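Long-range contacts in interferon gamma receptor 1 (Gallus gallus, PDB 4EQ3), which probably binds interferon gamma as the extracellular part, built of two fibronectin type III domains, of a membrane-spanning class II cytokine receptor: residues H40-V45 / K85-S90; P112-S117 / A204-S209. One frame throughout, in Å; residues are numbered along the deposited sequence.

Interaction 1. Residues H40-V45 / K85-S90; sequences HFVVEV and KAIVGS
His-40 and Ile-87 open an antiparallel pairing in which strands 40-45 and 85-88 run with axes 4.6 Å apart at their closest and N-to-C directions at 152°. His-40 with Ile-87 and Val-42 with Lys-85 are hydrogen-bonded pairs, each closed by two backbone bonds; Phe-41 with Ala-86, between them, is a non-hydrogen-bonded pair. The bond from Ile-87 N to His-40 O is the shortest at 2.7 Å. Lys-85 O accepts the N-H of Val-42 at 3.0 Å and also meets the CA of Phe-41 at 3.3 Å, a CA-H...O contact. On one face of the sheet the Val-42 and Lys-85 side chains lie alongside each other: the lysine, extended beyond CG, brings CE to 3.8 Å from Val-42 CB. Val-42 CG2, anti to its carbonyl carbon, reaches Ile-87 CD1 at 3.7 Å. The other face carries Phe-41 and Ala-86, where the ring's CE1 meets the alanine CB obliquely at 3.6 Å. Beyond the pair, Gln-92 OE1 is hydrogen-bonded to Lys-85 NZ, while Trp-30 and Tyr-32 make edge-to-face contacts with the Phe-41 ring. The strands are the inner two, C and F, of the four-stranded sheet of the N-terminal fibronectin type III domain, with strand 54-62 beside 40-46 and strand 91-97 beside 81-88.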
loop_
_atom_site.group_PDB
_atom_site.type_symbol
_atom_site.label_atom_id
_atom_site.label_comp_id
_atom_site.label_asym_id
_atom_site.label_seq_id
_atom_site.Cartn_x
_atom_site.Cartn_y
_atom_site.Cartn_z
ATOM N N HIS A 40 2.807 28.435 -5.784
ATOM C CA HIS A 40 3.335 27.195 -6.341
ATOM C C HIS A 40 4.288 26.604 -5.313
ATOM O O HIS A 40 4.721 27.298 -4.398
ATOM C CB HIS A 40 4.054 27.438 -7.667
ATOM C CG HIS A 40 3.151 27.894 -8.767
ATOM N ND1 HIS A 40 2.649 29.177 -8.833
ATOM C CD2 HIS A 40 2.660 27.241 -9.848
ATOM C CE1 HIS A 40 1.888 29.293 -9.908
ATOM N NE2 HIS A 40 1.878 28.134 -10.540
ATOM N N PHE A 41 4.618 25.327 -5.452
ATOM C CA PHE A 41 5.403 24.664 -4.420
ATOM C C PHE A 41 6.598 23.900 -4.981
ATOM O O PHE A 41 6.622 23.537 -6.153
ATOM C CB PHE A 41 4.513 23.732 -3.590
ATOM C CG PHE A 41 3.320 24.418 -2.984
ATOM C CD1 PHE A 41 3.460 25.216 -1.860
ATOM C CD2 PHE A 41 2.056 24.262 -3.537
ATOM C CE1 PHE A 41 2.365 25.854 -1.300
ATOM C CE2 PHE A 41 0.953 24.897 -2.985
ATOM C CZ PHE A 41 1.104 25.694 -1.868
ATOM N N VAL A 42 7.596 23.674 -4.131
ATOM C CA VAL A 42 8.735 22.846 -4.505
ATOM C C VAL A 42 8.972 21.776 -3.453
ATOM O O VAL A 42 9.140 22.083 -2.269
ATOM C CB VAL A 42 10.025 23.670 -4.676
ATOM C CG1 VAL A 42 11.154 22.771 -5.141
ATOM C CG2 VAL A 42 9.799 24.799 -5.680
ATOM N N VAL A 43 8.997 20.523 -3.893
ATOM C CA VAL A 43 9.159 19.393 -2.983
ATOM C C VAL A 43 10.538 18.770 -3.157
ATOM O O VAL A 43 10.984 18.549 -4.287
ATOM C CB VAL A 43 8.106 18.301 -3.243
ATOM C CG1 VAL A 43 8.311 17.130 -2.297
ATOM C CG2 VAL A 43 6.700 18.872 -3.113
ATOM N N GLU A 44 11.205 18.492 -2.039
ATOM C CA GLU A 44 12.474 17.776 -2.075
ATOM C C GLU A 44 12.431 16.477 -1.269
ATOM O O GLU A 44 11.651 16.342 -0.323
ATOM C CB GLU A 44 13.594 18.666 -1.549
ATOM C CG GLU A 44 13.787 19.928 -2.359
ATOM C CD GLU A 44 15.078 20.634 -2.003
ATOM O OE1 GLU A 44 15.355 20.805 -0.797
ATOM O OE2 GLU A 44 15.818 21.005 -2.936
ATOM N N VAL A 45 13.278 15.527 -1.653
ATOM C CA VAL A 45 13.393 14.261 -0.938
ATOM C C VAL A 45 14.831 14.030 -0.446
ATOM O O VAL A 45 15.780 14.343 -1.146
ATOM C CB VAL A 45 12.970 13.101 -1.833
ATOM C CG1 VAL A 45 13.751 13.125 -3.142
ATOM C CG2 VAL A 45 13.140 11.768 -1.109
ATOM N N LYS A 85 8.571 23.866 0.096
ATOM C CA LYS A 85 8.536 25.312 0.290
ATOM C C LYS A 85 7.503 25.902 -0.655
ATOM O O LYS A 85 7.193 25.304 -1.684
ATOM C CB LYS A 85 9.905 25.944 0.021
ATOM C CG LYS A 85 10.340 25.847 -1.438
ATOM C CD LYS A 85 11.611 26.651 -1.700
ATOM C CE LYS A 85 12.166 26.348 -3.082
ATOM N NZ LYS A 85 13.384 27.148 -3.402
ATOM N N ALA A 86 6.992 27.079 -0.304
ATOM C CA ALA A 86 6.012 27.784 -1.124
ATOM C C ALA A 86 6.626 28.970 -1.862
ATOM O O ALA A 86 7.469 29.691 -1.323
ATOM C CB ALA A 86 4.856 28.262 -0.263
ATOM N N ILE A 87 6.180 29.173 -3.097
ATOM C CA ILE A 87 6.581 30.337 -3.866
ATOM C C ILE A 87 5.371 31.214 -4.157
ATOM O O ILE A 87 4.380 30.758 -4.732
ATOM C CB ILE A 87 7.238 29.941 -5.185
ATOM C CG1 ILE A 87 8.351 28.922 -4.933
ATOM C CG2 ILE A 87 7.772 31.181 -5.889
ATOM C CD1 ILE A 87 8.904 28.309 -6.200
ATOM N N VAL A 88 5.468 32.472 -3.746
ATOM C CA VAL A 88 4.389 33.438 -3.879
ATOM C C VAL A 88 4.932 34.695 -4.548
ATOM O O VAL A 88 5.635 35.492 -3.927
ATOM C CB VAL A 88 3.802 33.795 -2.499
ATOM C CG1 VAL A 88 2.959 35.057 -2.575
ATOM C CG2 VAL A 88 2.994 32.635 -1.948
ATOM N N GLY A 89 4.609 34.870 -5.822
ATOM C CA GLY A 89 5.202 35.944 -6.591
ATOM C C GLY A 89 6.711 35.797 -6.602
ATOM O O GLY A 89 7.241 34.742 -6.952
ATOM N N SER A 90 7.403 36.860 -6.205
ATOM C CA SER A 90 8.865 36.880 -6.184
ATOM C C SER A 90 9.390 36.478 -4.809
ATOM O O SER A 90 10.570 36.658 -4.503
ATOM C CB SER A 90 9.376 38.276 -6.552
ATOM O OG SER A 90 8.627 39.282 -5.884
#

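Interaction 2. Residues P112-S117 / A204-S209; sequences PKLNLS and ASSEES
Leu-114 and Leu-116 reach across to Ser-206 and Ser-209 where the two sheets of the C-terminal fibronectin type III sandwich meet along one edge: strand 113-119 is the A strand of one sheet, and 204-209 lies where the G strand of the other is broken. The two segments run nearly the same way, with end-to-end directions 14° apart, yet they touch through side chains and carbonyls and share no backbone pairing. From Ser-206 to Glu-208 the chain is extended but follows no regular strand; Ser-206 and Ser-209 turn their side chains toward the leucines, while those of Glu-207 and Glu-208 point away.

Leu-114 straddles the two serines with its forked tip. Its CD1 lies 3.9 Å from Ser-206 OG, and its CD2 lies 4.1 Å from Ser-209 CB. Ser-209 CB is touched by a second methyl, Leu-116 CD2 at 3.8 Å, which comes roughly at right angles to the first. With CG anti to the backbone N (chi1 -158°), Leu-116 also carries that methyl to 3.2 Å from Ser-209 O, a tight fit. Val-190 of strand 186-196 packs against both leucines. At the start of the strand, Pro-112 faces Ser-206: the proline O sits 3.6 Å from the serine CB, and the ring CD is 3.8 Å from Ala-204 O. The buried Ser-206 hydroxyl accepts the N-H of Ala-192 on strand 186-196 and gives a weak bond, 3.5 Å from OG to Glu-207 O, within its own segment.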
loop_
_atom_site.group_PDB
_atom_site.type_symbol
_atom_site.label_atom_id
_atom_site.label_comp_id
_atom_site.label_asym_id
_atom_site.label_seq_id
_atom_site.Cartn_x
_atom_site.Cartn_y
_atom_site.Cartn_z
ATOM N N PRO A 112 -6.954 -7.375 0.180
ATOM C CA PRO A 112 -6.774 -7.944 -1.153
ATOM C C PRO A 112 -8.124 -8.187 -1.826
ATOM O O PRO A 112 -9.150 -8.255 -1.154
ATOM C CB PRO A 112 -6.112 -9.286 -0.864
ATOM C CG PRO A 112 -6.597 -9.654 0.488
ATOM C CD PRO A 112 -6.705 -8.364 1.246
ATOM N N LYS A 113 -8.107 -8.323 -3.144
ATOM C CA LYS A 113 -9.285 -8.732 -3.888
ATOM C C LYS A 113 -9.378 -10.246 -3.781
ATOM O O LYS A 113 -8.395 -10.951 -4.002
ATOM C CB LYS A 113 -9.148 -8.293 -5.344
ATOM C CG LYS A 113 -10.361 -8.572 -6.208
ATOM C CD LYS A 113 -11.590 -7.840 -5.694
ATOM C CE LYS A 113 -12.815 -8.127 -6.573
ATOM N NZ LYS A 113 -14.053 -7.447 -6.067
ATOM N N LEU A 114 -10.549 -10.756 -3.421
ATOM C CA LEU A 114 -10.682 -12.188 -3.183
ATOM C C LEU A 114 -11.876 -12.761 -3.926
ATOM O O LEU A 114 -13.006 -12.328 -3.708
ATOM C CB LEU A 114 -10.835 -12.453 -1.684
ATOM C CG LEU A 114 -10.757 -13.910 -1.209
ATOM C CD1 LEU A 114 -10.338 -13.986 0.254
ATOM C CD2 LEU A 114 -12.058 -14.668 -1.436
ATOM N N ASN A 115 -11.635 -13.734 -4.798
ATOM C CA ASN A 115 -12.738 -14.428 -5.466
ATOM C C ASN A 115 -12.921 -15.848 -4.942
ATOM O O ASN A 115 -11.950 -16.584 -4.756
ATOM C CB ASN A 115 -12.556 -14.455 -6.988
ATOM C CG ASN A 115 -13.797 -14.971 -7.708
ATOM O OD1 ASN A 115 -13.736 -15.928 -8.492
ATOM N ND2 ASN A 115 -14.941 -14.352 -7.420
ATOM N N LEU A 116 -14.176 -16.231 -4.738
ATOM C CA LEU A 116 -14.514 -17.503 -4.125
ATOM C C LEU A 116 -15.375 -18.335 -5.064
ATOM O O LEU A 116 -16.439 -17.890 -5.505
ATOM C CB LEU A 116 -15.280 -17.261 -2.826
ATOM C CG LEU A 116 -15.284 -18.376 -1.783
ATOM C CD1 LEU A 116 -13.852 -18.728 -1.412
ATOM C CD2 LEU A 116 -16.077 -17.959 -0.555
ATOM N N SER A 117 -14.909 -19.542 -5.360
ATOM C CA SER A 117 -15.639 -20.483 -6.202
ATOM C C SER A 117 -15.516 -21.874 -5.597
ATOM O O SER A 117 -14.879 -22.051 -4.548
ATOM C CB SER A 117 -15.085 -20.470 -7.631
ATOM O OG SER A 117 -13.698 -20.793 -7.650
ATOM N N ALA A 204 -4.635 -5.168 5.912
ATOM C CA ALA A 204 -5.991 -5.284 6.447
ATOM C C ALA A 204 -6.666 -6.508 5.839
ATOM O O ALA A 204 -6.294 -6.941 4.751
ATOM C CB ALA A 204 -6.802 -4.028 6.125
ATOM N N SER A 205 -7.650 -7.060 6.543
ATOM C CA SER A 205 -8.400 -8.208 6.041
ATOM C C SER A 205 -9.410 -7.804 4.984
ATOM O O SER A 205 -10.061 -6.768 5.091
ATOM C CB SER A 205 -9.164 -8.895 7.168
ATOM O OG SER A 205 -8.325 -9.179 8.260
ATOM N N SER A 206 -9.560 -8.638 3.967
ATOM C CA SER A 206 -10.642 -8.460 3.020
ATOM C C SER A 206 -11.927 -8.656 3.799
ATOM O O SER A 206 -11.902 -9.192 4.905
ATOM C CB SER A 206 -10.546 -9.509 1.916
ATOM O OG SER A 206 -10.633 -10.820 2.451
ATOM N N GLU A 207 -13.058 -8.234 3.244
ATOM C CA GLU A 207 -14.322 -8.612 3.858
ATOM C C GLU A 207 -14.643 -10.066 3.517
ATOM O O GLU A 207 -14.099 -10.622 2.566
ATOM C CB GLU A 207 -15.455 -7.665 3.475
ATOM C CG GLU A 207 -15.543 -7.330 2.013
ATOM C CD GLU A 207 -16.699 -6.387 1.722
ATOM O OE1 GLU A 207 -17.847 -6.707 2.129
ATOM O OE2 GLU A 207 -16.456 -5.330 1.093
ATOM N N GLU A 208 -15.490 -10.690 4.329
ATOM C CA GLU A 208 -15.781 -12.101 4.169
ATOM C C GLU A 208 -16.514 -12.367 2.862
ATOM O O GLU A 208 -17.416 -11.616 2.485
ATOM C CB GLU A 208 -16.619 -12.613 5.338
ATOM C CG GLU A 208 -15.832 -12.941 6.597
ATOM C CD GLU A 208 -16.562 -13.940 7.485
ATOM O OE1 GLU A 208 -17.810 -14.013 7.405
ATOM O OE2 GLU A 208 -15.888 -14.660 8.252
ATOM N N SER A 209 -16.098 -13.427 2.171
ATOM C CA SER A 209 -16.851 -13.989 1.053
ATOM C C SER A 209 -17.370 -15.351 1.477
ATOM O O SER A 209 -16.628 -16.151 2.047
ATOM C CB SER A 209 -15.968 -14.144 -0.184
ATOM O OG SER A 209 -15.806 -12.913 -0.857
#

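Interactions 1 and 2 belong to different domains and lie on opposite sides of the chain's centre, their own centres 43 Å apart and their nearest atoms about 26 Å apart, so they do not touch. They illustrate two kinds of strand contact in a fibronectin type III fold: 40-45 with 85-90 joins neighbouring strands within one sheet, whereas 112-117 with 204-209 joins edge strands of two sheets by side chains. A disulfide lies close to each. Val-43 pairs through its backbone with Cys-59, which is bonded to Cys-67; Cys-210, directly after Ser-209, is bonded to Cys-189, which ties strand 201-213 to strand 186-196.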